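Local coordinates for DHHA1 domain protein (Clostridium perfringens, PDB 3KEW) that is probably a zinc-binding relative of the alanyl-tRNA synthetase editing domain, a family that typically removes wrongly attached amino acids from tRNA by hydrolysis, at residues Q96-Q101 with G197-N202; N153-S158 with E186-D191; Y159-K164 with I182-I187; K167-R172 with L190-C195. One frame throughout, in Å; residues are numbered along the deposited sequence.

Contact 1 (Q96-Q101 with G197-N202); sequences QQHLGQ and GVHPRN. With ZN (zinc ion), chain C.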
# COMPACT_ATOMS: atom_id res chain seq x y z
N GLN A 96 1.74 5.50 3.29
CA GLN A 96 1.50 5.90 4.69
C GLN A 96 0.11 5.50 5.21
O GLN A 96 -0.01 4.97 6.33
CB GLN A 96 1.72 7.41 4.89
CG GLN A 96 3.17 7.85 4.78
CD GLN A 96 3.35 9.34 4.89
OE1 GLN A 96 2.69 10.12 4.20
NE2 GLN A 96 4.26 9.76 5.76
N GLN A 97 -0.93 5.73 4.41
CA GLN A 97 -2.31 5.36 4.83
C GLN A 97 -2.50 3.87 5.02
O GLN A 97 -3.24 3.45 5.90
CB GLN A 97 -3.37 5.87 3.85
CG GLN A 97 -3.29 7.34 3.50
CD GLN A 97 -2.86 8.25 4.65
OE1 GLN A 97 -3.50 8.28 5.71
NE2 GLN A 97 -1.79 9.00 4.42
N HIS A 98 -1.83 3.07 4.18
CA HIS A 98 -1.95 1.62 4.24
C HIS A 98 -1.23 1.05 5.46
O HIS A 98 -1.81 0.25 6.19
CB HIS A 98 -1.43 0.98 2.95
CG HIS A 98 -1.93 -0.41 2.71
ND1 HIS A 98 -1.98 -0.97 1.45
CD2 HIS A 98 -2.41 -1.36 3.56
CE1 HIS A 98 -2.46 -2.20 1.53
NE2 HIS A 98 -2.73 -2.46 2.80
N LEU A 99 0.02 1.45 5.67
CA LEU A 99 0.76 1.02 6.85
C LEU A 99 0.09 1.58 8.12
O LEU A 99 0.03 0.90 9.14
CB LEU A 99 2.25 1.42 6.78
CG LEU A 99 3.14 1.17 8.02
CD1 LEU A 99 3.17 -0.31 8.39
CD2 LEU A 99 4.56 1.69 7.87
N GLY A 100 -0.40 2.81 8.04
CA GLY A 100 -1.20 3.41 9.11
C GLY A 100 -2.35 2.52 9.59
O GLY A 100 -2.51 2.30 10.79
N GLN A 101 -3.11 1.97 8.64
CA GLN A 101 -4.14 0.98 8.94
C GLN A 101 -3.59 -0.27 9.63
O GLN A 101 -4.13 -0.69 10.65
CB GLN A 101 -4.92 0.59 7.69
CG GLN A 101 -5.99 -0.48 7.93
CD GLN A 101 -5.53 -1.85 7.50
OE1 GLN A 101 -5.15 -2.02 6.35
NE2 GLN A 101 -5.53 -2.82 8.42
N GLY A 197 -0.04 -4.82 -0.67
CA GLY A 197 0.25 -3.39 -0.67
C GLY A 197 1.72 -3.06 -0.84
O GLY A 197 2.58 -3.94 -0.74
N VAL A 198 1.98 -1.79 -1.13
CA VAL A 198 3.33 -1.23 -1.11
C VAL A 198 3.47 -0.34 0.13
O VAL A 198 2.82 0.71 0.25
CB VAL A 198 3.65 -0.47 -2.45
CG1 VAL A 198 4.88 0.42 -2.32
CG2 VAL A 198 3.85 -1.50 -3.58
N HIS A 199 4.29 -0.80 1.07
CA HIS A 199 4.44 -0.18 2.38
C HIS A 199 5.80 0.52 2.56
O HIS A 199 6.78 0.16 1.88
CB HIS A 199 4.26 -1.26 3.46
CG HIS A 199 2.85 -1.75 3.58
ND1 HIS A 199 1.99 -1.31 4.55
CD2 HIS A 199 2.15 -2.63 2.82
CE1 HIS A 199 0.82 -1.90 4.39
NE2 HIS A 199 0.89 -2.70 3.35
N PRO A 200 5.88 1.53 3.46
CA PRO A 200 7.19 2.04 3.87
C PRO A 200 7.99 0.95 4.60
O PRO A 200 7.42 -0.07 4.98
CB PRO A 200 6.83 3.18 4.83
CG PRO A 200 5.42 3.57 4.47
CD PRO A 200 4.78 2.27 4.11
N ARG A 201 9.29 1.14 4.77
CA ARG A 201 10.14 0.10 5.35
C ARG A 201 10.32 0.25 6.85
O ARG A 201 10.96 -0.59 7.48
CB ARG A 201 11.50 0.04 4.66
CG ARG A 201 11.52 -0.83 3.41
CD ARG A 201 12.94 -1.16 3.00
NE ARG A 201 13.06 -1.31 1.56
CZ ARG A 201 14.11 -1.83 0.93
NH1 ARG A 201 15.16 -2.25 1.63
NH2 ARG A 201 14.11 -1.92 -0.39
N ASN A 202 9.77 1.32 7.40
CA ASN A 202 9.74 1.51 8.85
C ASN A 202 8.51 2.31 9.31
O ASN A 202 7.87 2.99 8.50
CB ASN A 202 11.05 2.14 9.35
CG ASN A 202 11.42 3.43 8.63
OD1 ASN A 202 10.67 4.40 8.63
ND2 ASN A 202 12.61 3.43 8.03
ZN ZN C . -3.00 -4.54 3.79
O HOH W 1 -4.81 -4.16 5.19
O HOH W 2 -3.50 -6.61 4.48
O HOH W 3 -4.65 -4.96 2.08

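Contact 2 (N153-S158 with E186-D191); sequences NLEVKS and EIVGLD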
# COMPACT_ATOMS: atom_id res chain seq x y z
N ASN A 153 10.20 3.39 15.98
CA ASN A 153 10.73 3.07 14.65
C ASN A 153 10.93 1.58 14.35
O ASN A 153 12.05 1.12 14.12
CB ASN A 153 12.02 3.85 14.35
CG ASN A 153 12.33 3.94 12.86
OD1 ASN A 153 11.57 3.44 12.03
ND2 ASN A 153 13.43 4.60 12.52
N LEU A 154 9.84 0.82 14.35
CA LEU A 154 9.93 -0.61 14.09
C LEU A 154 10.17 -0.86 12.60
O LEU A 154 9.70 -0.10 11.75
CB LEU A 154 8.68 -1.35 14.56
CG LEU A 154 8.14 -1.08 15.96
CD1 LEU A 154 6.87 -1.89 16.17
CD2 LEU A 154 9.17 -1.39 17.04
N GLU A 155 10.92 -1.92 12.31
CA GLU A 155 11.14 -2.36 10.94
C GLU A 155 9.84 -2.93 10.36
O GLU A 155 9.12 -3.68 11.03
CB GLU A 155 12.24 -3.43 10.91
CG GLU A 155 12.73 -3.80 9.51
CD GLU A 155 13.60 -5.05 9.49
OE1 GLU A 155 13.77 -5.71 10.53
OE2 GLU A 155 14.11 -5.38 8.39
N VAL A 156 9.53 -2.55 9.12
CA VAL A 156 8.41 -3.12 8.39
C VAL A 156 8.95 -3.89 7.18
O VAL A 156 9.40 -3.29 6.21
CB VAL A 156 7.39 -2.03 7.94
CG1 VAL A 156 6.18 -2.68 7.27
CG2 VAL A 156 6.95 -1.15 9.12
N LYS A 157 8.91 -5.22 7.25
CA LYS A 157 9.40 -6.07 6.15
C LYS A 157 8.30 -6.47 5.18
O LYS A 157 7.26 -7.00 5.59
CB LYS A 157 10.08 -7.32 6.71
CG LYS A 157 11.16 -7.02 7.74
CD LYS A 157 12.08 -8.23 8.01
CE LYS A 157 11.44 -9.24 8.96
NZ LYS A 157 12.43 -10.25 9.44
N SER A 158 8.51 -6.19 3.89
CA SER A 158 7.65 -6.69 2.82
C SER A 158 8.41 -7.73 1.98
O SER A 158 9.44 -7.43 1.38
CB SER A 158 7.17 -5.56 1.91
OG SER A 158 6.37 -4.64 2.64
N GLU A 186 5.16 -7.45 7.42
CA GLU A 186 5.39 -7.72 8.83
C GLU A 186 5.90 -6.48 9.56
O GLU A 186 6.99 -5.99 9.27
CB GLU A 186 6.42 -8.85 8.97
CG GLU A 186 6.80 -9.20 10.41
CD GLU A 186 7.92 -10.23 10.48
OE1 GLU A 186 8.34 -10.74 9.42
OE2 GLU A 186 8.38 -10.53 11.60
N ILE A 187 5.11 -5.98 10.51
CA ILE A 187 5.60 -4.96 11.43
C ILE A 187 6.36 -5.69 12.54
O ILE A 187 5.75 -6.30 13.41
CB ILE A 187 4.47 -4.07 12.00
CG1 ILE A 187 3.67 -3.44 10.85
CG2 ILE A 187 5.05 -3.00 12.95
CD1 ILE A 187 2.39 -2.72 11.26
N VAL A 188 7.70 -5.65 12.48
CA VAL A 188 8.55 -6.50 13.32
C VAL A 188 8.28 -6.29 14.81
O VAL A 188 8.48 -5.20 15.36
CB VAL A 188 10.07 -6.34 12.99
CG1 VAL A 188 10.93 -7.14 13.95
CG2 VAL A 188 10.34 -6.77 11.55
N GLY A 189 7.80 -7.36 15.45
CA GLY A 189 7.48 -7.35 16.87
C GLY A 189 6.01 -7.12 17.18
O GLY A 189 5.56 -7.36 18.31
N LEU A 190 5.25 -6.67 16.18
CA LEU A 190 3.84 -6.34 16.39
C LEU A 190 2.87 -7.21 15.59
O LEU A 190 1.98 -7.83 16.18
CB LEU A 190 3.59 -4.86 16.09
CG LEU A 190 2.15 -4.35 16.26
CD1 LEU A 190 1.76 -4.22 17.73
CD2 LEU A 190 1.97 -3.03 15.54
N ASP A 191 3.02 -7.24 14.27
CA ASP A 191 2.00 -7.80 13.38
C ASP A 191 2.61 -8.44 12.13
O ASP A 191 3.71 -8.09 11.71
CB ASP A 191 1.02 -6.68 12.98
CG ASP A 191 -0.42 -7.17 12.86
OD1 ASP A 191 -0.82 -8.11 13.58
OD2 ASP A 191 -1.16 -6.58 12.04
O HOH W 4 10.35 -12.49 9.16

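Contact 3 (Y159-K164 with I182-I187); sequences YAPSKK and IRIVEI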
# COMPACT_ATOMS: atom_id res chain seq x y z
N TYR A 159 7.88 -8.95 1.94
CA TYR A 159 8.57 -10.06 1.27
C TYR A 159 7.61 -11.10 0.69
O TYR A 159 6.47 -11.23 1.13
CB TYR A 159 9.61 -10.71 2.19
CG TYR A 159 9.10 -11.19 3.54
CD1 TYR A 159 8.78 -12.53 3.75
CD2 TYR A 159 8.97 -10.31 4.61
CE1 TYR A 159 8.32 -12.98 4.99
CE2 TYR A 159 8.50 -10.74 5.85
CZ TYR A 159 8.18 -12.07 6.04
OH TYR A 159 7.73 -12.49 7.28
N ALA A 160 8.07 -11.82 -0.33
CA ALA A 160 7.34 -12.96 -0.86
C ALA A 160 8.10 -14.20 -0.44
O ALA A 160 9.11 -14.54 -1.06
CB ALA A 160 7.24 -12.86 -2.37
N PRO A 161 7.63 -14.87 0.64
CA PRO A 161 8.31 -16.06 1.16
C PRO A 161 8.41 -17.18 0.13
O PRO A 161 7.48 -17.42 -0.64
CB PRO A 161 7.41 -16.52 2.31
CG PRO A 161 6.61 -15.36 2.67
CD PRO A 161 6.42 -14.56 1.42
N SER A 162 9.56 -17.85 0.12
CA SER A 162 9.73 -19.12 -0.56
C SER A 162 8.83 -20.16 0.11
O SER A 162 8.57 -20.08 1.31
CB SER A 162 11.19 -19.57 -0.49
OG SER A 162 11.35 -20.86 -1.03
N LYS A 163 8.37 -21.13 -0.67
CA LYS A 163 7.48 -22.20 -0.18
C LYS A 163 8.08 -22.98 1.00
O LYS A 163 7.34 -23.54 1.81
CB LYS A 163 7.11 -23.15 -1.33
CG LYS A 163 6.51 -22.44 -2.54
CD LYS A 163 6.64 -23.29 -3.80
CE LYS A 163 6.27 -22.50 -5.05
NZ LYS A 163 6.34 -23.33 -6.28
N LYS A 164 9.41 -23.01 1.08
CA LYS A 164 10.15 -23.51 2.24
C LYS A 164 9.87 -22.67 3.48
O LYS A 164 9.42 -23.19 4.51
CB LYS A 164 11.66 -23.52 1.96
CG LYS A 164 12.25 -24.89 1.64
CD LYS A 164 12.76 -25.58 2.90
CE LYS A 164 13.60 -26.80 2.56
NZ LYS A 164 14.20 -27.42 3.78
N ILE A 182 2.09 -15.52 -2.43
CA ILE A 182 1.71 -14.83 -1.20
C ILE A 182 2.80 -13.81 -0.84
O ILE A 182 3.98 -14.17 -0.72
CB ILE A 182 1.44 -15.83 -0.03
CG1 ILE A 182 0.09 -16.54 -0.20
CG2 ILE A 182 1.44 -15.13 1.33
CD1 ILE A 182 0.19 -17.96 -0.70
N ARG A 183 2.41 -12.54 -0.72
CA ARG A 183 3.29 -11.51 -0.14
C ARG A 183 2.93 -11.32 1.33
O ARG A 183 1.75 -11.40 1.71
CB ARG A 183 3.17 -10.17 -0.85
CG ARG A 183 3.05 -10.21 -2.36
CD ARG A 183 4.30 -9.75 -3.04
NE ARG A 183 4.96 -8.62 -2.36
CZ ARG A 183 6.27 -8.39 -2.44
NH1 ARG A 183 7.03 -9.20 -3.15
NH2 ARG A 183 6.81 -7.36 -1.80
N ILE A 184 3.94 -11.07 2.15
CA ILE A 184 3.76 -10.84 3.58
C ILE A 184 4.26 -9.43 3.93
O ILE A 184 5.31 -9.00 3.44
CB ILE A 184 4.51 -11.92 4.40
CG1 ILE A 184 3.88 -13.31 4.21
CG2 ILE A 184 4.60 -11.54 5.88
CD1 ILE A 184 2.47 -13.51 4.81
N VAL A 185 3.47 -8.70 4.73
CA VAL A 185 3.92 -7.45 5.34
C VAL A 185 3.97 -7.63 6.85
O VAL A 185 2.94 -7.93 7.48
CB VAL A 185 3.03 -6.26 4.97
CG1 VAL A 185 3.46 -5.01 5.75
CG2 VAL A 185 3.07 -6.00 3.48
N GLU A 186 5.16 -7.45 7.42
CA GLU A 186 5.39 -7.72 8.83
C GLU A 186 5.90 -6.48 9.56
O GLU A 186 6.99 -5.99 9.27
CB GLU A 186 6.42 -8.85 8.97
CG GLU A 186 6.80 -9.20 10.41
CD GLU A 186 7.92 -10.23 10.48
OE1 GLU A 186 8.34 -10.74 9.42
OE2 GLU A 186 8.38 -10.53 11.60
N ILE A 187 5.11 -5.98 10.51
CA ILE A 187 5.60 -4.96 11.43
C ILE A 187 6.36 -5.69 12.54
O ILE A 187 5.75 -6.30 13.41
CB ILE A 187 4.47 -4.07 12.00
CG1 ILE A 187 3.67 -3.44 10.85
CG2 ILE A 187 5.05 -3.00 12.95
CD1 ILE A 187 2.39 -2.72 11.26

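Contact 4 (K167-R172 with L190-C195); sequences KKVKTR and LDLNAC. With ZN (zinc ion), chain C.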
# COMPACT_ATOMS: atom_id res chain seq x y z
N LYS A 167 6.15 -22.18 5.23
CA LYS A 167 5.66 -23.17 6.19
C LYS A 167 5.98 -22.78 7.64
O LYS A 167 5.30 -23.23 8.57
CB LYS A 167 6.20 -24.56 5.85
CG LYS A 167 5.68 -25.10 4.52
CD LYS A 167 6.40 -26.36 4.07
CE LYS A 167 5.89 -26.81 2.71
NZ LYS A 167 6.52 -28.08 2.26
N LYS A 168 7.00 -21.94 7.82
CA LYS A 168 7.36 -21.43 9.14
C LYS A 168 6.71 -20.07 9.45
O LYS A 168 6.97 -19.48 10.51
CB LYS A 168 8.88 -21.35 9.30
CG LYS A 168 9.55 -22.67 9.71
CD LYS A 168 9.06 -23.20 11.07
CE LYS A 168 9.49 -22.32 12.25
NZ LYS A 168 10.96 -22.34 12.50
N VAL A 169 5.89 -19.58 8.52
CA VAL A 169 5.17 -18.31 8.70
C VAL A 169 3.97 -18.52 9.63
O VAL A 169 3.08 -19.31 9.33
CB VAL A 169 4.73 -17.71 7.33
CG1 VAL A 169 3.74 -16.57 7.52
CG2 VAL A 169 5.93 -17.21 6.56
N LYS A 170 3.98 -17.81 10.75
CA LYS A 170 2.88 -17.88 11.71
C LYS A 170 1.96 -16.67 11.53
O LYS A 170 2.40 -15.52 11.66
CB LYS A 170 3.39 -17.97 13.15
CG LYS A 170 4.34 -19.15 13.42
CD LYS A 170 3.67 -20.50 13.17
CE LYS A 170 4.68 -21.63 13.15
NZ LYS A 170 4.02 -22.94 12.90
N THR A 171 0.70 -16.94 11.22
CA THR A 171 -0.29 -15.90 11.01
C THR A 171 -1.58 -16.24 11.78
O THR A 171 -1.85 -17.41 12.07
CB THR A 171 -0.55 -15.66 9.50
OG1 THR A 171 -1.70 -14.82 9.32
CG2 THR A 171 -0.76 -16.97 8.75
N ARG A 172 -2.35 -15.21 12.14
CA ARG A 172 -3.60 -15.39 12.89
C ARG A 172 -4.82 -15.60 12.00
O ARG A 172 -5.85 -16.11 12.45
CB ARG A 172 -3.85 -14.21 13.82
CG ARG A 172 -2.89 -14.09 14.98
CD ARG A 172 -3.35 -13.00 15.92
NE ARG A 172 -3.03 -11.65 15.43
CZ ARG A 172 -3.92 -10.79 14.94
NH1 ARG A 172 -3.53 -9.59 14.53
NH2 ARG A 172 -5.21 -11.12 14.87
N LEU A 190 5.25 -6.67 16.18
CA LEU A 190 3.84 -6.34 16.39
C LEU A 190 2.87 -7.21 15.59
O LEU A 190 1.98 -7.83 16.18
CB LEU A 190 3.59 -4.86 16.09
CG LEU A 190 2.15 -4.35 16.26
CD1 LEU A 190 1.76 -4.22 17.73
CD2 LEU A 190 1.97 -3.03 15.54
N ASP A 191 3.02 -7.24 14.27
CA ASP A 191 2.00 -7.80 13.38
C ASP A 191 2.61 -8.44 12.13
O ASP A 191 3.71 -8.09 11.71
CB ASP A 191 1.02 -6.68 12.98
CG ASP A 191 -0.42 -7.17 12.86
OD1 ASP A 191 -0.82 -8.11 13.58
OD2 ASP A 191 -1.16 -6.58 12.04
N LEU A 192 1.89 -9.40 11.55
CA LEU A 192 2.32 -10.12 10.36
C LEU A 192 1.07 -10.54 9.60
O LEU A 192 0.33 -11.42 10.06
CB LEU A 192 3.12 -11.36 10.77
CG LEU A 192 3.93 -12.21 9.80
CD1 LEU A 192 4.86 -13.10 10.60
CD2 LEU A 192 3.07 -13.08 8.91
N ASN A 193 0.86 -9.90 8.49
CA ASN A 193 -0.36 -10.18 7.63
C ASN A 193 0.02 -10.35 6.09
O ASN A 193 0.87 -9.69 5.58
CB ASN A 193 -1.38 -9.04 7.75
CG ASN A 193 -1.76 -8.72 9.19
OD1 ASN A 193 -2.67 -9.32 9.75
ND2 ASN A 193 -1.07 -7.75 9.77
N ALA A 194 -0.82 -11.12 5.44
CA ALA A 194 -0.69 -11.23 4.00
C ALA A 194 -1.25 -9.95 3.41
O ALA A 194 -2.36 -9.53 3.75
CB ALA A 194 -1.44 -12.45 3.49
N CYS A 195 -0.44 -9.30 2.57
CA CYS A 195 -0.81 -8.03 1.97
C CYS A 195 -0.07 -7.82 0.65
O CYS A 195 1.13 -8.05 0.57
CB CYS A 195 -0.50 -6.86 2.92
SG CYS A 195 -1.06 -5.29 2.28
ZN ZN C . -3.00 -4.54 3.79
O HOH W 5 -3.06 -12.08 9.84
O HOH W 2 -3.50 -6.61 4.48
O HOH W 1 -4.81 -4.16 5.19
O HOH W 3 -4.65 -4.96 2.08

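Contact 1 (Q96-Q101 with G197-N202)
The imidazoles of His98 and His199 meet in an edge-to-face pair, centroids 4.3 Å apart and planes at 52°. One face of the His98 ring receives the edge of His199, whose NE2 sits over the centre of that ring, while His199 CE1 comes to 3.4 Å from His98 CD2. At the rim of the His199 ring, in its plane, lies Leu99, with Leu99 CB 3.5 Å from His199 ND1. The His98 ring is held at both nitrogens: NE2 binds the zinc ion at 2.3 Å and ND1 bonds to Gln46 OE1, which also accepts from Val198 N. His98 CG stands opposite its own backbone N (chi1 -160°), which swings the imidazole off the helix toward the metal. Gly197 brings its CA to 3.7 Å from His98 CE1, a close approach of bare backbone to the ring. Leu99 spreads further along the loop, its CB 3.8 Å from Pro200 CD and its CD2 touching Asn202 O. Gln101 joins the metal site indirectly, its OE1 accepting a hydrogen bond from a zinc-bound water. His102 and Cys195 complete the protein ligands. The contact is buried near the centre of the chain, where the loop between strands 191-194 and 209-217 crosses helix 88-112, and Leu99 and His199 also touch Ile187 and Val185, respectively, of strand 184-187.

Contact 2 (N153-S158 with E186-D191)
Three backbone hydrogen bonds join Glu155 and Lys157 to Val188 and Glu186 in an antiparallel ladder. Val188 N donates to Glu155 O at 2.8 Å, almost in line with the carbonyl, whereas Lys157 and Glu186 form a hydrogen-bonded pair whose two bonds run both ways. Between them Val156 and Ile187 make a non-hydrogen-bonded pair, with a CA-H...O contact of 3.3 Å from Val156 CA to Glu186 O. On the face of Lys157 and Glu186 the two side chains lie side by side and point the same way. Lys157 NZ stays 4.1 Å from Glu186 OE1, beyond a salt bridge, but one water spans them, accepting from the ammonium and donating to the carboxylate oxygen; that oxygen is also bound by Tyr159 OH. A bend in the lysine chain (chi3 -80°) lays its CE 3.7 Å from Val188 CG2, and Glu155 OE1 reaches the same methyl. On the side of Val156 and Ile187, Leu154 CD1 packs 3.9 Å from Ile187 CG2 and meets Val188 O. Farther out, Ile187 O accepts from both Leu190 N and Asp191 N, holding the tight turn after the strand. Leu154 is itself tied to Thr203 by backbone bonding. Strand 156-159 is an outermost strand of the three-stranded sheet, next to 184-187; Val156 and Ile187 rest on Leu99 of helix 88-112, while Leu154 leans on Leu149 of helix 136-152.

Contact 3 (Y159-K164 with I182-I187)
Tyr159 holds its CG between the backbone N and the carbonyl carbon (chi1 55°), which folds the phenol back across strand 184-187 and lays one ring face over Ile184. Ile184 CB sits 4.2 Å from the ring centroid, 18° off the normal, in a CH-pi contact displaced toward the ring's rim, and Ile184 CG2 touches Tyr159 CZ at 3.6 Å. Glu186, extended beyond CG, brings its carboxylate to the far end of the ring: Tyr159 OH donates to Glu186 OE1 at 2.8 Å, on the anti side and 32° out of the carboxylate plane. Beneath the side chains, Tyr159 and Ile184 form a hydrogen-bonded antiparallel pair; the bond from Ile184 N to Tyr159 O measures 2.7 Å and is nearly straight. The Pro161 ring crosses the Ile184 side chain at about a right angle, its CG 3.7 Å from Ile184 CG1, so this isoleucine is touched by both the phenol and the proline. The Arg183 guanidinium lies with one face over the Tyr159-Ala160 peptide and also makes a cation-pi contact with Tyr8. Here the edge strand 156-159 runs out into the long connection to 184-187, while Val185 bonds to Asn193 of strand 191-194 on the other flank.

Contact 4 (K167-R172 with L190-C195)
Val169 and Arg172 meet Leu192 and Asp191 in a surface contact in which the irregular connection between strands 156-159 and 184-187 comes back alongside strand 191-194, an outermost strand of the three-stranded sheet. No backbone hydrogen bond crosses it; a leucine packed on the loop, one salt bridge and a bridging water do the joining. Leu192 reaches out with both methyls: its CD2 lies 3.8 Å from Val169 CG1, and its CD1 is 3.6 Å from Lys170 O, so the fork of the leucine straddles the backbone carbonyl. Its CG is placed anti to the backbone N (chi1 -169°), extending the branch toward the loop. At the other end Arg172 NH1 gives a salt bridge to Asp191 OD1 at 3.2 Å, meeting the syn lone pair with the guanidinium and carboxylate planes only 22° apart. The second carboxylate oxygen is gripped from above its plane, Asn193 ND2 donating to Asp191 OD2 at 2.6 Å. Both carboxylate oxygens thus accept a hydrogen bond, which probably favours the charged form of Asp191. The arginine also makes a cation-pi contact with Tyr109. Midway, a water donates to Thr171 OG1 and to Asn193 OD1, linking loop to strand; Thr171 OG1 is bonded as well to Arg173 O. Past the end of the strand, Cys195 SG binds the zinc ion at 2.6 Å, and Ala194 O accepts from a zinc-bound water. With His98, His102 and three waters, Cys195 forms the zinc site; the HxxxH/CxxxH pattern, ending in His199, which here stays off the metal, is that of alanyl-tRNA synthetase-type editing domains.

How the contacts relate
Contacts 2, 3 and 4 all involve the three-stranded sheet: contacts 2 and 3 follow one another along the pairing of 156-159 with 184-187, sharing Glu186 and Ile187, and contact 4 flanks the opposite outer strand. Val185 N bonds to Asn193 O at 2.9 Å, joining strands 184-187 and 191-194, and the centres of contacts 3 and 4 are about 8 Å apart. Contact 1 links helix 88-112 to this unit: Arg201 O meets Val156 N at 2.9 Å, and Leu99 CD1 packs 3.8 Å from Ile187 CD1. The zinc ion unites contacts 1 and 4, whose centres are about 16 Å apart, through His98 and Cys195 and three common waters.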